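Local coordinates for protein oxidoreductase, zinc-binding dehydrogenase family (Myxococcus xanthus, PDB 5K1S) that is a zinc-containing medium-chain reductase involved in an alternative de novo route to isovaleryl coenzyme A, at residues 107-112 with 123-128; 119-124 with 306-311. All coordinates share one frame; numbering follows the deposited sequence.

Interaction 1 of 2, residues 107-112 with 123-128. With ZN (zinc ion), chain E.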
loop_
_atom_site.group_PDB
_atom_site.type_symbol
_atom_site.label_atom_id
_atom_site.label_comp_id
_atom_site.label_asym_id
_atom_site.label_seq_id
_atom_site.Cartn_x
_atom_site.Cartn_y
_atom_site.Cartn_z
ATOM N N MET A 107 -19.747 7.384 10.737
ATOM C CA MET A 107 -20.611 7.956 9.720
ATOM C C MET A 107 -19.796 8.377 8.500
ATOM O O MET A 107 -18.572 8.229 8.448
ATOM C CB MET A 107 -21.387 9.145 10.290
ATOM C CG MET A 107 -22.543 8.762 11.197
ATOM S SD MET A 107 -23.729 7.669 10.391
ATOM C CE MET A 107 -24.252 8.679 9.006
ATOM N N SER A 108 -20.497 8.913 7.503
ATOM C CA SER A 108 -19.883 9.361 6.260
ATOM C C SER A 108 -20.859 10.314 5.586
ATOM O O SER A 108 -22.043 9.991 5.452
ATOM C CB SER A 108 -19.557 8.171 5.350
ATOM O OG SER A 108 -18.997 8.602 4.124
ATOM N N CYS A 109 -20.368 11.484 5.171
ATOM C CA CYS A 109 -21.267 12.521 4.671
ATOM C C CYS A 109 -21.975 12.070 3.398
ATOM O O CYS A 109 -23.191 12.240 3.256
ATOM C CB CYS A 109 -20.496 13.819 4.432
ATOM S SG CYS A 109 -19.442 13.827 2.964
ATOM N N GLY A 110 -21.229 11.493 2.459
ATOM C CA GLY A 110 -21.797 11.000 1.222
ATOM C C GLY A 110 -21.720 11.959 0.055
ATOM O O GLY A 110 -22.164 11.602 -1.044
ATOM N N ASP A 111 -21.168 13.157 0.249
ATOM C CA ASP A 111 -21.153 14.189 -0.780
ATOM C C ASP A 111 -19.759 14.590 -1.235
ATOM O O ASP A 111 -19.605 15.027 -2.378
ATOM C CB ASP A 111 -21.884 15.443 -0.280
ATOM C CG ASP A 111 -23.344 15.182 0.025
ATOM O OD1 ASP A 111 -23.964 14.364 -0.688
ATOM O OD2 ASP A 111 -23.873 15.791 0.980
ATOM N N CYS A 112 -18.746 14.464 -0.383
ATOM C CA CYS A 112 -17.400 14.847 -0.775
ATOM C C CYS A 112 -16.854 13.881 -1.824
ATOM O O CYS A 112 -17.382 12.787 -2.041
ATOM C CB CYS A 112 -16.474 14.881 0.442
ATOM S SG CYS A 112 -16.111 13.258 1.151
ATOM N N CYS A 123 -13.719 9.653 4.569
ATOM C CA CYS A 123 -14.444 10.916 4.630
ATOM C C CYS A 123 -13.984 11.738 5.827
ATOM O O CYS A 123 -13.886 11.228 6.947
ATOM C CB CYS A 123 -15.947 10.652 4.717
ATOM S SG CYS A 123 -16.947 12.144 4.939
ATOM N N LYS A 124 -13.708 13.021 5.589
ATOM C CA LYS A 124 -13.306 13.933 6.653
ATOM C C LYS A 124 -14.425 14.859 7.112
ATOM O O LYS A 124 -14.326 15.422 8.207
ATOM C CB LYS A 124 -12.116 14.787 6.200
ATOM C CG LYS A 124 -10.795 14.033 6.118
ATOM C CD LYS A 124 -9.654 14.966 5.733
ATOM C CE LYS A 124 -8.300 14.276 5.838
ATOM N NZ LYS A 124 -7.183 15.166 5.403
ATOM N N THR A 125 -15.482 15.026 6.315
ATOM C CA THR A 125 -16.530 15.982 6.656
ATOM C C THR A 125 -17.493 15.436 7.701
ATOM O O THR A 125 -18.096 16.217 8.446
ATOM C CB THR A 125 -17.302 16.390 5.398
ATOM O OG1 THR A 125 -17.961 15.247 4.842
ATOM C CG2 THR A 125 -16.357 16.982 4.358
ATOM N N ASP A 126 -17.656 14.115 7.774
ATOM C CA ASP A 126 -18.489 13.484 8.800
ATOM C C ASP A 126 -17.755 12.237 9.281
ATOM O O ASP A 126 -17.815 11.188 8.633
ATOM C CB ASP A 126 -19.874 13.138 8.268
ATOM C CG ASP A 126 -20.806 12.624 9.354
ATOM O OD1 ASP A 126 -20.324 12.317 10.464
ATOM O OD2 ASP A 126 -22.025 12.523 9.099
ATOM N N ASN A 127 -17.069 12.356 10.420
ATOM C CA ASN A 127 -16.328 11.245 11.007
ATOM C C ASN A 127 -16.900 10.830 12.358
ATOM O O ASN A 127 -16.181 10.259 13.184
ATOM C CB ASN A 127 -14.849 11.608 11.146
ATOM C CG ASN A 127 -14.633 12.886 11.934
ATOM O OD1 ASN A 127 -15.565 13.424 12.536
ATOM N ND2 ASN A 127 -13.401 13.376 11.938
ATOM N N ARG A 128 -18.182 11.095 12.596
ATOM C CA ARG A 128 -18.802 10.738 13.864
ATOM C C ARG A 128 -18.870 9.225 14.025
ATOM O O ARG A 128 -19.273 8.506 13.106
ATOM C CB ARG A 128 -20.200 11.345 13.953
ATOM C CG ARG A 128 -20.203 12.846 14.205
ATOM C CD ARG A 128 -21.243 13.547 13.346
ATOM N NE ARG A 128 -22.541 12.885 13.415
ATOM C CZ ARG A 128 -23.545 13.120 12.578
ATOM N NH1 ARG A 128 -23.408 14.002 11.596
ATOM N NH2 ARG A 128 -24.691 12.467 12.718
HETATM ZN ZN ZN E . -17.671 12.363 2.613
#
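Cys109 and Cys123 meet twice, through a shared zinc ion and through a direct bond in which the backbone N of Cys109 donates to the metal-bound SG of Cys123 at 3.5 Å, almost straight at 172°. The same sulfur accepts from the backbone N of Asp126, also at 3.5 Å but with a more bent N-H...S angle of 156°. Two N-H groups and the metal thus grip one SG, and the N-H groups would be expected to draw off part of the thiolate charge. Cys112 SG, on the same segment as Cys109, binds the zinc at 2.3 Å, and Cys115, in the short helix between the segments, supplies the fourth sulfur. This four-cysteine site, with its closely spaced Cys109, Cys112 and Cys115 and a more distant Cys123, is the structural zinc lobe of medium-chain dehydrogenases, separate from the zinc held by Cys57, His79 and Cys166. Beside the metal, Ser108 OG lies against Cys123 CB at 3.7 Å. Farther along, the segments are joined by the backbone bond from Met107 N to Arg128 O, 2.7 Å. Asp126 has CG anti to its own N (chi1 -174°), which lays the carboxylate over Met107, with OD1 3.3 Å from Met107 CB. OD1 also accepts from the backbone N of Arg128, forming an Asx turn, while OD2 pairs with Arg128 NH1 at 3.2 Å from well outside the guanidinium plane, so the attraction is purely electrostatic. With alanine in place of Asp126, the Asx turn would probably lose its closing bond, the Arg128 guanidinium its nearby carboxylate and Met107 CB some of its packing. Pro145 of strand 141-145 touches both Met107 and Arg128.

Interaction 2 of 2, residues 119-124 with 306-311. With ZN (zinc ion), chain E.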
loop_
_atom_site.group_PDB
_atom_site.type_symbol
_atom_site.label_atom_id
_atom_site.label_comp_id
_atom_site.label_asym_id
_atom_site.label_seq_id
_atom_site.Cartn_x
_atom_site.Cartn_y
_atom_site.Cartn_z
ATOM N N ARG A 119 -14.892 5.739 -1.189
ATOM C CA ARG A 119 -13.898 5.755 -0.113
ATOM C C ARG A 119 -14.478 6.361 1.158
ATOM O O ARG A 119 -13.875 7.234 1.781
ATOM C CB ARG A 119 -12.657 6.520 -0.560
ATOM C CG ARG A 119 -12.151 6.158 -1.951
ATOM C CD ARG A 119 -11.748 4.699 -2.046
ATOM N NE ARG A 119 -10.668 4.362 -1.120
ATOM C CZ ARG A 119 -9.375 4.549 -1.369
ATOM N NH1 ARG A 119 -8.470 4.205 -0.463
ATOM N NH2 ARG A 119 -8.980 5.082 -2.518
ATOM N N ASN A 120 -15.666 5.898 1.556
ATOM C CA ASN A 120 -16.339 6.470 2.719
ATOM C C ASN A 120 -15.484 6.367 3.975
ATOM O O ASN A 120 -15.571 7.229 4.856
ATOM C CB ASN A 120 -17.684 5.778 2.936
ATOM C CG ASN A 120 -18.588 5.877 1.723
ATOM O OD1 ASN A 120 -18.116 5.995 0.593
ATOM N ND2 ASN A 120 -19.896 5.834 1.953
ATOM N N SER A 121 -14.655 5.325 4.078
ATOM C CA SER A 121 -13.770 5.190 5.228
ATOM C C SER A 121 -12.875 6.408 5.409
ATOM O O SER A 121 -12.426 6.671 6.529
ATOM C CB SER A 121 -12.906 3.936 5.082
ATOM O OG SER A 121 -13.706 2.767 5.038
ATOM N N LEU A 122 -12.615 7.158 4.338
ATOM C CA LEU A 122 -11.693 8.285 4.371
ATOM C C LEU A 122 -12.394 9.634 4.458
ATOM O O LEU A 122 -11.719 10.668 4.422
ATOM C CB LEU A 122 -10.798 8.257 3.128
ATOM C CG LEU A 122 -10.059 6.942 2.881
ATOM C CD1 LEU A 122 -9.282 7.005 1.576
ATOM C CD2 LEU A 122 -9.132 6.613 4.042
ATOM N N CYS A 123 -13.719 9.653 4.569
ATOM C CA CYS A 123 -14.444 10.916 4.630
ATOM C C CYS A 123 -13.984 11.738 5.827
ATOM O O CYS A 123 -13.886 11.228 6.947
ATOM C CB CYS A 123 -15.947 10.652 4.717
ATOM S SG CYS A 123 -16.947 12.144 4.939
ATOM N N LYS A 124 -13.708 13.021 5.589
ATOM C CA LYS A 124 -13.306 13.933 6.653
ATOM C C LYS A 124 -14.425 14.859 7.112
ATOM O O LYS A 124 -14.326 15.422 8.207
ATOM C CB LYS A 124 -12.116 14.787 6.200
ATOM C CG LYS A 124 -10.795 14.033 6.118
ATOM C CD LYS A 124 -9.654 14.966 5.733
ATOM C CE LYS A 124 -8.300 14.276 5.838
ATOM N NZ LYS A 124 -7.183 15.166 5.403
ATOM N N ALA A 306 -6.497 -0.758 4.808
ATOM C CA ALA A 306 -7.944 -0.928 4.823
ATOM C C ALA A 306 -8.474 -0.478 6.174
ATOM O O ALA A 306 -7.965 -0.906 7.215
ATOM C CB ALA A 306 -8.338 -2.385 4.556
ATOM N N TYR A 307 -9.495 0.376 6.158
ATOM C CA TYR A 307 -10.002 0.994 7.374
ATOM C C TYR A 307 -11.520 1.092 7.322
ATOM O O TYR A 307 -12.095 1.418 6.280
ATOM C CB TYR A 307 -9.389 2.389 7.567
ATOM C CG TYR A 307 -9.867 3.122 8.803
ATOM C CD1 TYR A 307 -9.507 2.694 10.072
ATOM C CD2 TYR A 307 -10.665 4.255 8.695
ATOM C CE1 TYR A 307 -9.938 3.362 11.201
ATOM C CE2 TYR A 307 -11.101 4.934 9.820
ATOM C CZ TYR A 307 -10.733 4.484 11.072
ATOM O OH TYR A 307 -11.165 5.157 12.195
ATOM N N ALA A 308 -12.161 0.797 8.452
ATOM C CA ALA A 308 -13.597 1.001 8.611
ATOM C C ALA A 308 -14.413 0.128 7.663
ATOM O O ALA A 308 -13.861 -0.694 6.927
ATOM C CB ALA A 308 -13.946 2.475 8.395
ATOM N N THR A 309 -15.733 0.308 7.681
ATOM C CA THR A 309 -16.651 -0.464 6.859
ATOM C C THR A 309 -17.702 0.475 6.285
ATOM O O THR A 309 -18.117 1.431 6.948
ATOM C CB THR A 309 -17.328 -1.579 7.673
ATOM O OG1 THR A 309 -16.330 -2.389 8.305
ATOM C CG2 THR A 309 -18.196 -2.458 6.779
ATOM N N THR A 310 -18.129 0.202 5.057
ATOM C CA THR A 310 -19.119 1.026 4.380
ATOM C C THR A 310 -20.513 0.427 4.537
ATOM O O THR A 310 -20.691 -0.718 4.959
ATOM C CB THR A 310 -18.780 1.178 2.893
ATOM O OG1 THR A 310 -18.883 -0.094 2.243
ATOM C CG2 THR A 310 -17.376 1.730 2.715
ATOM N N GLN A 311 -21.514 1.234 4.181
ATOM C CA GLN A 311 -22.900 0.787 4.278
ATOM C C GLN A 311 -23.154 -0.409 3.369
ATOM O O GLN A 311 -23.906 -1.324 3.725
ATOM C CB GLN A 311 -23.836 1.944 3.928
ATOM C CG GLN A 311 -25.276 1.735 4.344
ATOM C CD GLN A 311 -26.122 2.982 4.149
ATOM O OE1 GLN A 311 -25.954 3.715 3.174
ATOM N NE2 GLN A 311 -27.033 3.231 5.084
HETATM ZN ZN ZN E . -17.671 12.363 2.613
#
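Ser121 and Tyr307 join two loops in a small mixed contact, one polar bond amid van der Waals packing, where the zinc lobe meets the loop after strand 302-305, an outermost strand of the parallel sheet within this chain. Ser121 sits in the 3-10 turn 120-122, and its OG donates to Tyr307 O; the modelled 2.4 Å is very short, and at this resolution the exact length means little. With OG anti to the carbonyl carbon (chi1 -62°), the hydroxyl also comes within 3.4 Å of Ala308 CB. Ser121 O, on the backbone, approaches the Tyr307 ring at its edge and in its plane, 3.7 Å from CD2. One residue earlier, Asn120 CB rests against the methyl CG2 of Thr310 at 4.1 Å. Thr310 is the N-cap of helix 311-323: its OG1 caps a helix backbone N while its own N donates to Glu313, consistent with a capping box. Glu300 of the second subunit accepts from Tyr307 N and forms a salt bridge with Arg119, so the contact borders the subunit interface. His173 of helix 165-178 packs against Ser121 within the chain. Such seating of the structural zinc lobe, beside the second subunit, against a Rossmann-type domain that probably binds the nucleotide, as in relatives, fits the medium-chain dehydrogenase fold.

How the interactions relate
From the N terminus, the chain leaves strand 100-103 and enters 107-112, turns through helix 113-116, and returns along 123-128, so interaction 1 closes a short loop of local character. Interaction 2 starts inside that loop at 119-124 and is completed only after the whole parallel sheet has been built, at 306-311; the two closures therefore cross. Their segments overlap at Cys123 and Lys124, and Ser108 OG of the first packs on Asn120 CB of the second at 3.3 Å. Interaction 1 shapes the zinc lobe itself, whereas interaction 2 ties that lobe to the junction between strand 302-305 and helix 311-323.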